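Local structure of aspartate aminotransferase (Thermotoga maritima, 1O4S) at residues B[178-183]-B[194-199]; B[209-214]-B[239-244]. The protein catalyses the pyridoxal-phosphate-dependent, reversible transfer of an amino group from L-aspartate to 2-oxoglutarate, giving oxaloacetate and L-glutamate, and works as a homodimer. All blocks are in the same frame, centred on the assembly; numbering follows the deposited sequence.

Interaction 1: residues B[178-183]-B[194-199]; sequences VLINSP and EFLEGL. With PLP (pyridoxal-5'-phosphate), chain M.
With CG1 set between its backbone N and carbonyl carbon (chi1 57°) and CD1 extended beyond it, Ile180 presents two branches to the helix: CD1 meets Leu196 CD2 at 3.7 Å, while CG2 approaches Leu199 CD1 at 3.9 Å. The same CG2 methyl also lies at the edge of the Phe195 ring, near its plane, 4.3 Å from CE2. Leu196 CG is anti to its carbonyl carbon (chi1 -60°), and its CD2 methyl reaches obliquely across the end of Ile180. Leu199 slides past Ile180 in the opposite direction, and its CD1 also meets Val178 CG1 tip to tip at 4.1 Å. These purely apolar contacts seat helix 193-206 on strand 175-180, the first strand of a right-handed beta-alpha-beta unit in the large, PLP-binding domain of this aminotransferase. The axes of 178-180 and 194-199 run roughly antiparallel, at 154°, and come within 11.9 Å of each other. Just beyond the strand's apolar residues, Asn181 turns to the cofactor, its OD1 3.4 Å from PLP C2A; that oxygen accepts a hydrogen bond from Asn185 N, and ND2 bonds to Asp213 O.

Interaction 2: residues B[209-214]-B[239-244]; sequences YIISDE and VYINGF. With PLP (pyridoxal-5'-phosphate), chain M.
Tyr209 CD1 lies obliquely 4.4 Å from Val239 CG2, a loose apolar contact at the start of two parallel strands. Ile210 O then accepts a nearly straight hydrogen bond from Val239 N. Ile211 lies beside Val239 and Ile241, all three pointing the same way: its CG1 packs on Val239 CB, and CG2, anti to the backbone N, meets Ile241 CD1 at 4.0 Å. Ser212 bonds through both backbone polar atoms, N to Val239 O and O to Ile241 N, while its OG donates to the anti lone pair of Glu214 OE2 at 2.7 Å. Asp213, at the C-terminal end of its strand, extends its carboxylate to the cofactor (chi1 -179°), with OD2 2.6 Å from PLP N1; Tyr138 OH also bonds OD2. This aspartate at the pyridine nitrogen is a hallmark of the fold-type I PLP enzymes. Glu214 N closes the backbone ladder on Ile241 O, and its carboxylate, 86° from the Tyr240 ring plane, brings OE1 to the ring edge, 3.3 Å from CE1. A water links OE1 to Tyr240 OH, and Ser227 OG and Ile228 N also bind this buried carboxylate. Asn242 ND2 donates in its amide plane to Tyr240 OH, at 2.9 Å, and OD1 accepts from Gly243 N; an alanine here would probably deprive the hydroxyl of that donor and Gly243 N of its acceptor. Beyond the pair, strand 175-180 flanks 209-213 and the antiparallel strand 256-259 flanks 238-243, while Phe118 and Leu114 of helix 109-121 cover the face bearing Ile211, Asp213 and Ile241.

Interactions 1 and 2 have centres 11 Å apart and follow one another along the chain, the first closing before the second opens. Helix 193-206 of interaction 1 leads into strand 209-213 of interaction 2, which lies beside strand 175-180 in the central seven-stranded sheet. The two strands are joined directly, through Ile180 N to Ile211 O and Ile180 O to Asp213 N, both 2.9 Å and probably hydrogen bonds. Interaction 1 thus packs a helix against the sheet, whereas interaction 2 continues the sheet edgewise to strand 238-243. Both strands lead to the same PLP at their C-terminal ends, where Asn181 and Asp213 line one cofactor pocket.

Interaction 1: residues B[178-183]-B[194-199]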
loop_
_atom_site.group_PDB
_atom_site.type_symbol
_atom_site.label_atom_id
_atom_site.label_comp_id
_atom_site.label_asym_id
_atom_site.label_seq_id
_atom_site.Cartn_x
_atom_site.Cartn_y
_atom_site.Cartn_z
ATOM N N VAL B 178 -13.174 15.262 11.510
ATOM C CA VAL B 178 -12.246 15.783 12.462
ATOM C C VAL B 178 -11.331 14.619 12.856
ATOM O O VAL B 178 -11.783 13.544 13.279
ATOM C CB VAL B 178 -12.950 16.367 13.679
ATOM C CG1 VAL B 178 -11.915 16.783 14.777
ATOM C CG2 VAL B 178 -13.846 17.546 13.274
ATOM N N LEU B 179 -10.034 14.863 12.706
ATOM C CA LEU B 179 -8.994 13.895 12.972
ATOM C C LEU B 179 -8.393 14.107 14.363
ATOM O O LEU B 179 -7.849 15.171 14.656
ATOM C CB LEU B 179 -7.887 14.058 11.937
ATOM C CG LEU B 179 -6.686 13.136 12.116
ATOM C CD1 LEU B 179 -7.103 11.682 11.990
ATOM C CD2 LEU B 179 -5.607 13.510 11.093
ATOM N N ILE B 180 -8.435 13.071 15.190
ATOM C CA ILE B 180 -7.772 13.107 16.490
ATOM C C ILE B 180 -6.722 12.001 16.608
ATOM O O ILE B 180 -6.868 10.927 16.080
ATOM C CB ILE B 180 -8.800 13.038 17.671
ATOM C CG1 ILE B 180 -9.671 11.790 17.568
ATOM C CG2 ILE B 180 -9.651 14.355 17.744
ATOM C CD1 ILE B 180 -10.551 11.534 18.777
ATOM N N ASN B 181 -5.655 12.318 17.309
ATOM C CA ASN B 181 -4.524 11.450 17.531
ATOM C C ASN B 181 -4.133 11.526 19.014
ATOM O O ASN B 181 -3.324 12.383 19.441
ATOM C CB ASN B 181 -3.362 11.909 16.670
ATOM C CG ASN B 181 -2.074 11.125 16.940
ATOM O OD1 ASN B 181 -0.984 11.696 16.865
ATOM N ND2 ASN B 181 -2.188 9.809 17.187
ATOM N N SER B 182 -4.716 10.617 19.785
ATOM C CA SER B 182 -4.485 10.521 21.211
ATOM C C SER B 182 -4.260 9.041 21.539
ATOM O O SER B 182 -5.094 8.209 21.150
ATOM C CB SER B 182 -5.680 11.099 21.980
ATOM O OG SER B 182 -5.517 10.931 23.364
ATOM N N PRO B 183 -3.148 8.682 22.200
ATOM C CA PRO B 183 -2.030 9.590 22.551
ATOM C C PRO B 183 -1.300 10.219 21.369
ATOM O O PRO B 183 -1.189 9.638 20.272
ATOM C CB PRO B 183 -1.056 8.688 23.347
ATOM C CG PRO B 183 -1.879 7.488 23.771
ATOM C CD PRO B 183 -2.907 7.303 22.672
ATOM N N GLU B 194 -13.898 14.778 28.568
ATOM C CA GLU B 194 -14.875 15.850 28.337
ATOM C C GLU B 194 -14.835 16.388 26.887
ATOM O O GLU B 194 -15.877 16.591 26.250
ATOM C CB GLU B 194 -14.698 16.975 29.397
ATOM C CG GLU B 194 -13.367 16.961 30.206
ATOM C CD GLU B 194 -13.218 15.799 31.227
ATOM O OE1 GLU B 194 -12.102 15.223 31.361
ATOM O OE2 GLU B 194 -14.214 15.457 31.923
ATOM N N PHE B 195 -13.629 16.582 26.361
ATOM C CA PHE B 195 -13.448 16.989 24.969
ATOM C C PHE B 195 -14.023 15.940 23.985
ATOM O O PHE B 195 -14.774 16.285 23.084
ATOM C CB PHE B 195 -11.964 17.274 24.679
ATOM C CG PHE B 195 -11.671 17.508 23.226
ATOM C CD1 PHE B 195 -11.803 18.779 22.672
ATOM C CD2 PHE B 195 -11.289 16.452 22.405
ATOM C CE1 PHE B 195 -11.553 18.990 21.306
ATOM C CE2 PHE B 195 -11.038 16.652 21.066
ATOM C CZ PHE B 195 -11.173 17.924 20.502
ATOM N N LEU B 196 -13.694 14.666 24.198
ATOM C CA LEU B 196 -14.086 13.573 23.310
ATOM C C LEU B 196 -15.588 13.311 23.293
ATOM O O LEU B 196 -16.158 13.099 22.235
ATOM C CB LEU B 196 -13.328 12.280 23.709
ATOM C CG LEU B 196 -11.802 12.408 23.632
ATOM C CD1 LEU B 196 -11.107 11.156 24.139
ATOM C CD2 LEU B 196 -11.373 12.720 22.165
ATOM N N GLU B 197 -16.207 13.294 24.473
ATOM C CA GLU B 197 -17.672 13.192 24.622
ATOM C C GLU B 197 -18.377 14.310 23.877
ATOM O O GLU B 197 -19.411 14.093 23.238
ATOM C CB GLU B 197 -18.091 13.262 26.112
ATOM C CG GLU B 197 -17.608 12.073 26.935
ATOM C CD GLU B 197 -18.028 12.106 28.394
ATOM O OE1 GLU B 197 -17.923 13.168 29.062
ATOM O OE2 GLU B 197 -18.462 11.042 28.879
ATOM N N GLY B 198 -17.812 15.508 23.978
ATOM C CA GLY B 198 -18.347 16.671 23.308
ATOM C C GLY B 198 -18.177 16.577 21.809
ATOM O O GLY B 198 -19.061 16.971 21.055
ATOM N N LEU B 199 -17.052 16.014 21.368
ATOM C CA LEU B 199 -16.770 15.927 19.950
ATOM C C LEU B 199 -17.739 14.922 19.324
ATOM O O LEU B 199 -18.239 15.121 18.234
ATOM C CB LEU B 199 -15.316 15.507 19.740
ATOM C CG LEU B 199 -14.415 16.095 18.647
ATOM C CD1 LEU B 199 -13.488 14.991 18.159
ATOM C CD2 LEU B 199 -15.140 16.731 17.490
HETATM N N1 PLP M . 0.032 7.696 13.520
HETATM C C2 PLP M . 1.083 8.228 14.240
HETATM C C2A PLP M . 0.839 9.581 14.843
HETATM C C3 PLP M . 2.305 7.547 14.356
HETATM O O3 PLP M . 3.223 8.032 15.006
HETATM C C4 PLP M . 2.456 6.274 13.782
HETATM C C4A PLP M . 3.791 5.512 13.931
HETATM C C5 PLP M . 1.341 5.762 13.074
HETATM C C6 PLP M . 0.157 6.487 12.953
HETATM C C5A PLP M . 1.274 4.420 12.378
HETATM O O4P PLP M . 2.318 3.871 11.592
HETATM P P PLP M . 2.221 2.407 10.953
HETATM O O1P PLP M . 3.622 1.946 11.113
HETATM O O2P PLP M . 1.216 1.605 11.671
HETATM O O3P PLP M . 1.887 2.771 9.559
#

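Interaction 2: residues B[209-214]-B[239-244]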
loop_
_atom_site.group_PDB
_atom_site.type_symbol
_atom_site.label_atom_id
_atom_site.label_comp_id
_atom_site.label_asym_id
_atom_site.label_seq_id
_atom_site.Cartn_x
_atom_site.Cartn_y
_atom_site.Cartn_z
ATOM N N TYR B 209 -17.588 12.840 10.439
ATOM C CA TYR B 209 -16.921 11.652 10.974
ATOM C C TYR B 209 -15.808 12.034 11.905
ATOM O O TYR B 209 -15.124 13.048 11.693
ATOM C CB TYR B 209 -16.299 10.816 9.864
ATOM C CG TYR B 209 -17.294 10.069 9.039
ATOM C CD1 TYR B 209 -17.799 8.856 9.471
ATOM C CD2 TYR B 209 -17.726 10.570 7.805
ATOM C CE1 TYR B 209 -18.726 8.164 8.716
ATOM C CE2 TYR B 209 -18.647 9.872 7.017
ATOM C CZ TYR B 209 -19.146 8.670 7.484
ATOM O OH TYR B 209 -20.077 7.964 6.735
ATOM N N ILE B 210 -15.625 11.223 12.941
ATOM C CA ILE B 210 -14.461 11.356 13.801
ATOM C C ILE B 210 -13.526 10.228 13.415
ATOM O O ILE B 210 -13.895 9.067 13.513
ATOM C CB ILE B 210 -14.819 11.258 15.295
ATOM C CG1 ILE B 210 -15.722 12.429 15.710
ATOM C CG2 ILE B 210 -13.521 11.236 16.142
ATOM C CD1 ILE B 210 -16.213 12.315 17.115
ATOM N N ILE B 211 -12.336 10.600 12.955
ATOM C CA ILE B 211 -11.272 9.662 12.638
ATOM C C ILE B 211 -10.280 9.702 13.787
ATOM O O ILE B 211 -9.688 10.739 14.066
ATOM C CB ILE B 211 -10.584 10.038 11.333
ATOM C CG1 ILE B 211 -11.599 10.087 10.172
ATOM C CG2 ILE B 211 -9.464 9.055 11.057
ATOM C CD1 ILE B 211 -11.044 10.691 8.895
ATOM N N SER B 212 -10.100 8.562 14.452
ATOM C CA SER B 212 -9.287 8.487 15.659
ATOM C C SER B 212 -8.118 7.539 15.505
ATOM O O SER B 212 -8.309 6.339 15.368
ATOM C CB SER B 212 -10.123 8.058 16.862
ATOM O OG SER B 212 -9.369 8.288 18.025
ATOM N N ASP B 213 -6.922 8.110 15.529
ATOM C CA ASP B 213 -5.672 7.394 15.370
ATOM C C ASP B 213 -5.128 7.097 16.753
ATOM O O ASP B 213 -4.461 7.944 17.372
ATOM C CB ASP B 213 -4.698 8.276 14.591
ATOM C CG ASP B 213 -3.345 7.617 14.351
ATOM O OD1 ASP B 213 -3.089 6.497 14.890
ATOM O OD2 ASP B 213 -2.472 8.190 13.640
ATOM N N GLU B 214 -5.360 5.867 17.200
ATOM C CA GLU B 214 -5.042 5.437 18.550
ATOM C C GLU B 214 -3.890 4.420 18.613
ATOM O O GLU B 214 -3.859 3.543 19.461
ATOM C CB GLU B 214 -6.348 4.935 19.214
ATOM C CG GLU B 214 -7.273 6.106 19.606
ATOM C CD GLU B 214 -8.593 5.728 20.290
ATOM O OE1 GLU B 214 -8.655 4.757 21.113
ATOM O OE2 GLU B 214 -9.599 6.449 20.025
ATOM N N VAL B 239 -14.446 6.453 12.776
ATOM C CA VAL B 239 -13.448 5.646 12.081
ATOM C C VAL B 239 -12.318 5.421 13.084
ATOM O O VAL B 239 -11.638 6.359 13.471
ATOM C CB VAL B 239 -12.907 6.339 10.786
ATOM C CG1 VAL B 239 -11.847 5.507 10.119
ATOM C CG2 VAL B 239 -14.051 6.618 9.803
ATOM N N TYR B 240 -12.131 4.183 13.501
ATOM C CA TYR B 240 -11.151 3.858 14.500
ATOM C C TYR B 240 -9.923 3.258 13.822
ATOM O O TYR B 240 -10.041 2.350 13.012
ATOM C CB TYR B 240 -11.774 2.901 15.515
ATOM C CG TYR B 240 -10.833 2.391 16.568
ATOM C CD1 TYR B 240 -10.540 3.158 17.708
ATOM C CD2 TYR B 240 -10.220 1.115 16.431
ATOM C CE1 TYR B 240 -9.649 2.665 18.699
ATOM C CE2 TYR B 240 -9.355 0.620 17.403
ATOM C CZ TYR B 240 -9.061 1.395 18.532
ATOM O OH TYR B 240 -8.229 0.888 19.494
ATOM N N ILE B 241 -8.751 3.798 14.152
ATOM C CA ILE B 241 -7.497 3.354 13.571
ATOM C C ILE B 241 -6.490 2.934 14.629
ATOM O O ILE B 241 -6.211 3.677 15.585
ATOM C CB ILE B 241 -6.925 4.438 12.624
ATOM C CG1 ILE B 241 -7.896 4.567 11.453
ATOM C CG2 ILE B 241 -5.505 4.081 12.179
ATOM C CD1 ILE B 241 -7.588 5.564 10.498
ATOM N N ASN B 242 -5.937 1.734 14.434
ATOM C CA ASN B 242 -4.912 1.170 15.304
ATOM C C ASN B 242 -4.062 0.176 14.492
ATOM O O ASN B 242 -4.217 0.059 13.277
ATOM C CB ASN B 242 -5.580 0.561 16.550
ATOM C CG ASN B 242 -4.695 0.600 17.814
ATOM O OD1 ASN B 242 -3.472 0.578 17.738
ATOM N ND2 ASN B 242 -5.340 0.613 18.983
ATOM N N GLY B 243 -3.118 -0.485 15.146
ATOM C CA GLY B 243 -2.308 -1.513 14.521
ATOM C C GLY B 243 -1.238 -2.015 15.466
ATOM O O GLY B 243 -1.298 -1.748 16.670
ATOM N N PHE B 244 -0.248 -2.713 14.913
ATOM C CA PHE B 244 0.703 -3.481 15.719
ATOM C C PHE B 244 2.054 -2.832 15.819
ATOM O O PHE B 244 2.931 -3.294 16.562
ATOM C CB PHE B 244 0.828 -4.897 15.131
ATOM C CG PHE B 244 -0.433 -5.653 15.216
ATOM C CD1 PHE B 244 -1.427 -5.462 14.253
ATOM C CD2 PHE B 244 -0.691 -6.480 16.311
ATOM C CE1 PHE B 244 -2.632 -6.131 14.335
ATOM C CE2 PHE B 244 -1.907 -7.154 16.419
ATOM C CZ PHE B 244 -2.881 -6.978 15.434
HETATM N N1 PLP M . 0.032 7.696 13.520
HETATM C C2 PLP M . 1.083 8.228 14.240
HETATM C C2A PLP M . 0.839 9.581 14.843
HETATM C C3 PLP M . 2.305 7.547 14.356
HETATM O O3 PLP M . 3.223 8.032 15.006
HETATM C C4 PLP M . 2.456 6.274 13.782
HETATM C C4A PLP M . 3.791 5.512 13.931
HETATM C C5 PLP M . 1.341 5.762 13.074
HETATM C C6 PLP M . 0.157 6.487 12.953
HETATM C C5A PLP M . 1.274 4.420 12.378
HETATM O O4P PLP M . 2.318 3.871 11.592
HETATM P P PLP M . 2.221 2.407 10.953
HETATM O O1P PLP M . 3.622 1.946 11.113
HETATM O O2P PLP M . 1.216 1.605 11.671
HETATM O O3P PLP M . 1.887 2.771 9.559
HETATM O O HOH W 1 -7.850 2.298 21.787
#